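Side-chain contacts in vinylacetyl-CoA Delta-isomerase (Nitrosopumilus maritimus SCM1, PDB 6VJR), which probably interconverts vinylacetyl-CoA and crotonyl-CoA and, as a 4-hydroxybutyryl-CoA dehydratase, carries a flavin and an iron-sulfur cluster: residues T1-S4 against G5-I9; M34-P37 against S38-V42. All coordinates share one frame; numbering follows the deposited sequence.

Both interactions are local and sit on the same side of the chain's centre, their centres 14 Å apart. Interaction 1 comes first along the chain and starts helix 5-11; interaction 2 follows and opens helix 36-51. The two helices pack with opposite directions: the start of helix 5-11 lies near Tyr46 and Asp47, and its later residue Ile9 near Arg36 and Ile39 at the start of helix 36-51. Ile9 CG1 is 3.8 Å from Ile39 CG2, and the hydroxyl Tyr8 OH rests 3.4 Å from Val42 CG1. Neither contact belongs to the iron-sulfur pocket itself: the side chain of Tyr8 is about 12 Å from the cluster, that of Ala41 about 8 Å.

Interaction 1: T1-S4 against G5-I9; sequences TIRS and GDDYI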
ATOM      1  N   THR A   1     -46.989 -19.670  -6.730  1.00 40.30           N
ATOM      2  CA  THR A   1     -45.914 -18.802  -6.223  1.00 38.01           C
ATOM      3  C   THR A   1     -44.979 -19.611  -5.332  1.00 34.31           C
ATOM      4  O   THR A   1     -45.402 -20.376  -4.465  1.00 36.64           O
ATOM      5  CB  THR A   1     -46.498 -17.619  -5.457  1.00 42.84           C
ATOM      6  OG1 THR A   1     -47.594 -17.203  -6.269  1.00 52.30           O
ATOM      7  CG2 THR A   1     -45.461 -16.540  -5.211  1.00 39.83           C
ATOM      8  N   ILE A   2     -43.696 -19.332  -5.509  1.00 27.82           N
ATOM      9  CA  ILE A   2     -42.676 -19.871  -4.638  1.00 24.71           C
ATOM     10  C   ILE A   2     -42.659 -19.052  -3.348  1.00 24.35           C
ATOM     11  O   ILE A   2     -42.535 -17.839  -3.427  1.00 28.49           O
ATOM     12  CB  ILE A   2     -41.346 -19.834  -5.387  1.00 24.33           C
ATOM     13  CG1 ILE A   2     -41.430 -20.660  -6.656  1.00 26.93           C
ATOM     14  CG2 ILE A   2     -40.226 -20.279  -4.446  1.00 23.98           C
ATOM     15  CD1 ILE A   2     -40.239 -20.526  -7.576  1.00 25.70           C
ATOM     16  N   ARG A   3     -42.778 -19.694  -2.175  1.00 23.79           N
ATOM     17  CA  ARG A   3     -42.724 -18.995  -0.895  1.00 24.96           C
ATOM     18  C   ARG A   3     -41.384 -19.272  -0.195  1.00 26.01           C
ATOM     19  O   ARG A   3     -40.634 -18.375   0.132  1.00 30.00           O
ATOM     20  CB  ARG A   3     -43.969 -19.375  -0.080  1.00 28.02           C
ATOM     21  CG  ARG A   3     -44.030 -18.822   1.333  1.00 36.73           C
ATOM     22  CD  ARG A   3     -45.259 -19.385   2.040  1.00 42.49           C
ATOM     23  NE  ARG A   3     -45.085 -19.480   3.493  1.00 49.58           N
ATOM     24  CZ  ARG A   3     -45.213 -18.463   4.330  1.00 53.17           C
ATOM     25  NH1 ARG A   3     -44.915 -18.624   5.607  1.00 55.23           N
ATOM     26  NH2 ARG A   3     -45.603 -17.274   3.892  1.00 57.08           N
ATOM     27  N   SER A   4     -41.064 -20.526   0.071  1.00 24.01           N
ATOM     28  CA  SER A   4     -39.935 -20.858   0.916  1.00 22.29           C
ATOM     29  C   SER A   4     -38.739 -21.272   0.061  1.00 19.88           C
ATOM     30  O   SER A   4     -38.883 -21.572  -1.129  1.00 19.42           O
ATOM     31  CB  SER A   4     -40.352 -21.952   1.816  1.00 23.23           C
ATOM     32  OG  SER A   4     -40.589 -23.158   1.084  1.00 23.13           O
ATOM     33  N   GLY A   5     -37.575 -21.382   0.704  1.00 19.40           N
ATOM     34  CA  GLY A   5     -36.416 -21.999   0.088  1.00 19.39           C
ATOM     35  C   GLY A   5     -36.682 -23.440  -0.363  1.00 20.24           C
ATOM     36  O   GLY A   5     -36.258 -23.860  -1.433  1.00 18.57           O
ATOM     37  N   ASP A   6     -37.457 -24.199   0.412  1.00 20.44           N
ATOM     38  CA  ASP A   6     -37.821 -25.546   0.017  1.00 20.68           C
ATOM     39  C   ASP A   6     -38.668 -25.538  -1.249  1.00 18.71           C
ATOM     40  O   ASP A   6     -38.502 -26.402  -2.098  1.00 20.43           O
ATOM     41  CB  ASP A   6     -38.481 -26.285   1.152  1.00 24.26           C
ATOM     42  CG  ASP A   6     -37.544 -26.630   2.300  1.00 28.68           C
ATOM     43  OD1 ASP A   6     -36.304 -26.450   2.161  1.00 32.95           O
ATOM     44  OD2 ASP A   6     -38.072 -27.066   3.332  1.00 35.82           O
ATOM     45  N   ASP A   7     -39.624 -24.611  -1.343  1.00 20.38           N
ATOM     46  CA  ASP A   7     -40.436 -24.493  -2.545  1.00 19.94           C
ATOM     47  C   ASP A   7     -39.540 -24.195  -3.759  1.00 18.66           C
ATOM     48  O   ASP A   7     -39.730 -24.727  -4.855  1.00 19.52           O
ATOM     49  CB  ASP A   7     -41.436 -23.362  -2.410  1.00 21.54           C
ATOM     50  CG  ASP A   7     -42.591 -23.539  -1.434  1.00 25.54           C
ATOM     51  OD1 ASP A   7     -42.883 -24.673  -1.026  1.00 28.43           O
ATOM     52  OD2 ASP A   7     -43.155 -22.504  -1.049  1.00 28.83           O
ATOM     53  N   TYR A   8     -38.543 -23.331  -3.553  1.00 17.55           N
ATOM     54  CA  TYR A   8     -37.617 -22.963  -4.615  1.00 17.22           C
ATOM     55  C   TYR A   8     -36.828 -24.180  -5.089  1.00 17.42           C
ATOM     56  O   TYR A   8     -36.744 -24.456  -6.282  1.00 18.01           O
ATOM     57  CB  TYR A   8     -36.702 -21.849  -4.142  1.00 17.62           C
ATOM     58  CG  TYR A   8     -35.462 -21.723  -5.013  1.00 15.58           C
ATOM     59  CD1 TYR A   8     -35.535 -21.241  -6.333  1.00 16.10           C
ATOM     60  CD2 TYR A   8     -34.234 -22.141  -4.550  1.00 16.14           C
ATOM     61  CE1 TYR A   8     -34.417 -21.171  -7.146  1.00 16.16           C
ATOM     62  CE2 TYR A   8     -33.106 -22.011  -5.332  1.00 15.30           C
ATOM     63  CZ  TYR A   8     -33.193 -21.554  -6.634  1.00 15.38           C
ATOM     64  OH  TYR A   8     -32.039 -21.472  -7.349  1.00 15.44           O
ATOM     65  N   ILE A   9     -36.311 -24.958  -4.145  1.00 18.03           N
ATOM     66  CA  ILE A   9     -35.560 -26.154  -4.516  1.00 19.20           C
ATOM     67  C   ILE A   9     -36.432 -27.113  -5.337  1.00 18.44           C
ATOM     68  O   ILE A   9     -36.012 -27.605  -6.373  1.00 18.95           O
ATOM     69  CB  ILE A   9     -34.945 -26.792  -3.274  1.00 19.02           C
ATOM     70  CG1 ILE A   9     -33.896 -25.845  -2.705  1.00 21.90           C
ATOM     71  CG2 ILE A   9     -34.378 -28.185  -3.539  1.00 20.90           C
ATOM     72  CD1 ILE A   9     -33.378 -26.257  -1.343  1.00 21.73           C
TER
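Ile2 meets the first turn of helix 5-11 through its CG2 branch, which lies 3.9 Å from Tyr8 CB and also reaches the backbone of Tyr8. The branch is placed there by a first torsion of -60°, which sets CG2 opposite the backbone N and leaves CG1 beside it. At Arg3 the main chain does the work: its N donates to Asp7 OD2 over 3.1 Å, using the lone pair of that oxygen that faces away from OD1. The guanidinium runs outward on an extended chain, with NE 5.8 Å from Asp7 OD2, too far for a salt bridge. Ser4 is the N-cap. Its N gives a second bond to Asp7 OD2, also 3.1 Å long but arriving from above the carboxylate plane, 51° out of it. In return Ser4 OG accepts from Asp7 N at 3.0 Å, the N-H pointing almost straight at it. This reciprocal pair is a capping box. The serine hydroxyl takes up an N-H of the first turn, and the carboxylate, gripped by two backbone N-H groups, ties the approaching chain to the helix start. Negative charge at this end would probably also be favoured by the helix dipole. The regular backbone pattern begins at once, since Tyr8 N donates to Ser4 O at 3.0 Å. Asp6 adds its CB, 3.8 Å from Ser4 OG. Around the cap, helix 36-51 forms one wall: Asp47 OD1 accepts from Gly5 N, and Tyr46 touches Ile2 and meets the ring of Tyr8 with planes about 20° apart. The phenol OH of Tyr8 is hydrogen-bonded to Asn192 O. Before the cap, the backbone of Ile2 pairs with Glu139, joining the N-terminal arm to the end of helix 125-139.

Interaction 2: M34-P37 against S38-V42; sequences MIRP and SINAV
Arg36 and Asn40, one helical turn apart, are joined by a bond from Arg36 NE to Asn40 OD1 of 2.9 Å, with an N-H...O angle of 155°. The amide oxygen sits at the guanidinium edge, close to its plane, while the amide itself is turned 76° from that plane. A bend at the second torsion of Arg36 (55°) carries NE forward along the helix, toward the turn that holds Asn40. Water 2 bridges the same two groups, accepting from Arg36 NH2 and donating to Asn40 OD1. The other ends are anchored too, Arg36 NH1 to Val30 O and Asn40 ND2 to Lys249 O. At the helix start, Ser38 OG donates to Ile35 O over 2.8 Å, in the carbonyl plane on a lone pair, and accompanies two weak bonds from Ser38 N and Ile39 N to that oxygen; the hydroxyl also bonds Asn192 ND2. The apolar part is a pair of van der Waals contacts: Ile35 CG2 lies 4.0 Å from Ile39 CD1, and Arg36 CD is equally far from Ile39 CG2. Replacing Arg36 with an alanine removes the guanidinium and would probably leave Asn40 OD1 without its NE donor, water 2 without one of its two anchors and Val30 O without its charged partner. The chemistry implies that polar side chains pin this helix start to neighbouring loops, while the isoleucines supply its apolar side.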
ATOM      1  N   MET A  34     -21.856 -31.081  -6.369  1.00 16.38           N
ATOM      2  CA  MET A  34     -21.066 -29.906  -6.689  1.00 17.57           C
ATOM      3  C   MET A  34     -21.939 -28.678  -6.886  1.00 16.58           C
ATOM      4  O   MET A  34     -21.472 -27.546  -6.689  1.00 17.44           O
ATOM      5  CB  MET A  34     -20.209 -30.141  -7.935  1.00 18.34           C
ATOM      6  CG  MET A  34     -19.244 -29.028  -8.231  1.00 21.95           C
ATOM      7  SD  MET A  34     -18.039 -29.469  -9.485  1.00 22.02           S
ATOM      8  CE  MET A  34     -17.831 -27.903 -10.369  1.00 22.79           C
ATOM      9  N   ILE A  35     -23.202 -28.904  -7.234  1.00 15.09           N
ATOM     10  CA  ILE A  35     -24.130 -27.846  -7.602  1.00 15.59           C
ATOM     11  C   ILE A  35     -25.042 -27.492  -6.427  1.00 14.33           C
ATOM     12  O   ILE A  35     -25.436 -26.331  -6.259  1.00 15.79           O
ATOM     13  CB  ILE A  35     -24.920 -28.253  -8.849  1.00 14.97           C
ATOM     14  CG1 ILE A  35     -23.983 -28.635 -10.012  1.00 16.10           C
ATOM     15  CG2 ILE A  35     -25.932 -27.170  -9.250  1.00 15.18           C
ATOM     16  CD1 ILE A  35     -24.716 -29.074 -11.272  1.00 16.39           C
ATOM     17  N   ARG A  36     -25.371 -28.472  -5.588  1.00 14.85           N
ATOM     18  CA  ARG A  36     -26.355 -28.251  -4.551  1.00 14.98           C
ATOM     19  C   ARG A  36     -25.957 -27.087  -3.632  1.00 14.15           C
ATOM     20  O   ARG A  36     -26.807 -26.313  -3.222  1.00 13.93           O
ATOM     21  CB  ARG A  36     -26.673 -29.514  -3.753  1.00 17.36           C
ATOM     22  CG  ARG A  36     -27.670 -29.311  -2.616  1.00 17.66           C
ATOM     23  CD  ARG A  36     -28.955 -28.702  -3.107  1.00 20.14           C
ATOM     24  NE  ARG A  36     -29.955 -28.772  -2.041  1.00 22.38           N
ATOM     25  CZ  ARG A  36     -30.810 -29.759  -1.840  1.00 24.47           C
ATOM     26  NH1 ARG A  36     -30.827 -30.793  -2.649  1.00 27.10           N
ATOM     27  NH2 ARG A  36     -31.603 -29.737  -0.795  1.00 25.10           N
ATOM     28  N   PRO A  37     -24.687 -26.869  -3.245  1.00 14.21           N
ATOM     29  CA  PRO A  37     -24.389 -25.743  -2.345  1.00 14.19           C
ATOM     30  C   PRO A  37     -24.816 -24.394  -2.924  1.00 14.10           C
ATOM     31  O   PRO A  37     -25.244 -23.511  -2.195  1.00 13.82           O
ATOM     32  CB  PRO A  37     -22.862 -25.840  -2.153  1.00 15.62           C
ATOM     33  CG  PRO A  37     -22.609 -27.335  -2.339  1.00 15.47           C
ATOM     34  CD  PRO A  37     -23.507 -27.718  -3.488  1.00 14.59           C
ATOM     35  N   SER A  38     -24.669 -24.204  -4.254  1.00 14.56           N
ATOM     36  CA  SER A  38     -25.123 -22.956  -4.856  1.00 13.46           C
ATOM     37  C   SER A  38     -26.648 -22.796  -4.789  1.00 13.26           C
ATOM     38  O   SER A  38     -27.165 -21.687  -4.613  1.00 14.34           O
ATOM     39  CB  SER A  38     -24.621 -22.827  -6.272  1.00 15.10           C
ATOM     40  OG  SER A  38     -25.160 -23.755  -7.200  1.00 14.63           O
ATOM     41  N   ILE A  39     -27.355 -23.894  -4.952  1.00 12.55           N
ATOM     42  CA  ILE A  39     -28.811 -23.912  -4.794  1.00 12.45           C
ATOM     43  C   ILE A  39     -29.203 -23.493  -3.385  1.00 13.22           C
ATOM     44  O   ILE A  39     -30.166 -22.758  -3.179  1.00 13.95           O
ATOM     45  CB  ILE A  39     -29.353 -25.271  -5.254  1.00 13.72           C
ATOM     46  CG1 ILE A  39     -29.219 -25.342  -6.792  1.00 14.22           C
ATOM     47  CG2 ILE A  39     -30.768 -25.514  -4.788  1.00 14.58           C
ATOM     48  CD1 ILE A  39     -29.383 -26.718  -7.361  1.00 16.60           C
ATOM     49  N   ASN A  40     -28.532 -24.065  -2.407  1.00 13.63           N
ATOM     50  CA  ASN A  40     -28.784 -23.753  -1.009  1.00 13.42           C
ATOM     51  C   ASN A  40     -28.636 -22.260  -0.746  1.00 13.85           C
ATOM     52  O   ASN A  40     -29.382 -21.699   0.058  1.00 15.38           O
ATOM     53  CB  ASN A  40     -27.843 -24.537  -0.113  1.00 14.39           C
ATOM     54  CG  ASN A  40     -28.134 -26.016  -0.050  1.00 16.09           C
ATOM     55  OD1 ASN A  40     -29.237 -26.475  -0.357  1.00 16.61           O
ATOM     56  ND2 ASN A  40     -27.166 -26.786   0.397  1.00 17.00           N
ATOM     57  N   ALA A  41     -27.620 -21.648  -1.345  1.00 13.80           N
ATOM     58  CA  ALA A  41     -27.402 -20.215  -1.191  1.00 13.46           C
ATOM     59  C   ALA A  41     -28.603 -19.453  -1.726  1.00 14.88           C
ATOM     60  O   ALA A  41     -29.082 -18.532  -1.074  1.00 15.72           O
ATOM     61  CB  ALA A  41     -26.107 -19.803  -1.847  1.00 14.53           C
ATOM     62  N   VAL A  42     -29.060 -19.779  -2.941  1.00 13.79           N
ATOM     63  CA  VAL A  42     -30.239 -19.097  -3.444  1.00 14.79           C
ATOM     64  C   VAL A  42     -31.455 -19.370  -2.561  1.00 14.74           C
ATOM     65  O   VAL A  42     -32.259 -18.455  -2.328  1.00 15.02           O
ATOM     66  CB  VAL A  42     -30.517 -19.447  -4.909  1.00 15.43           C
ATOM     67  CG1 VAL A  42     -31.738 -18.712  -5.402  1.00 17.45           C
ATOM     68  CG2 VAL A  42     -29.303 -19.147  -5.780  1.00 16.28           C
TER
HETATM   69  O   HOH W   1     -22.310 -25.141  -5.810  1.00 20.74           O
HETATM   70  O   HOH W   2     -31.260 -27.725   1.335  1.00 35.21           O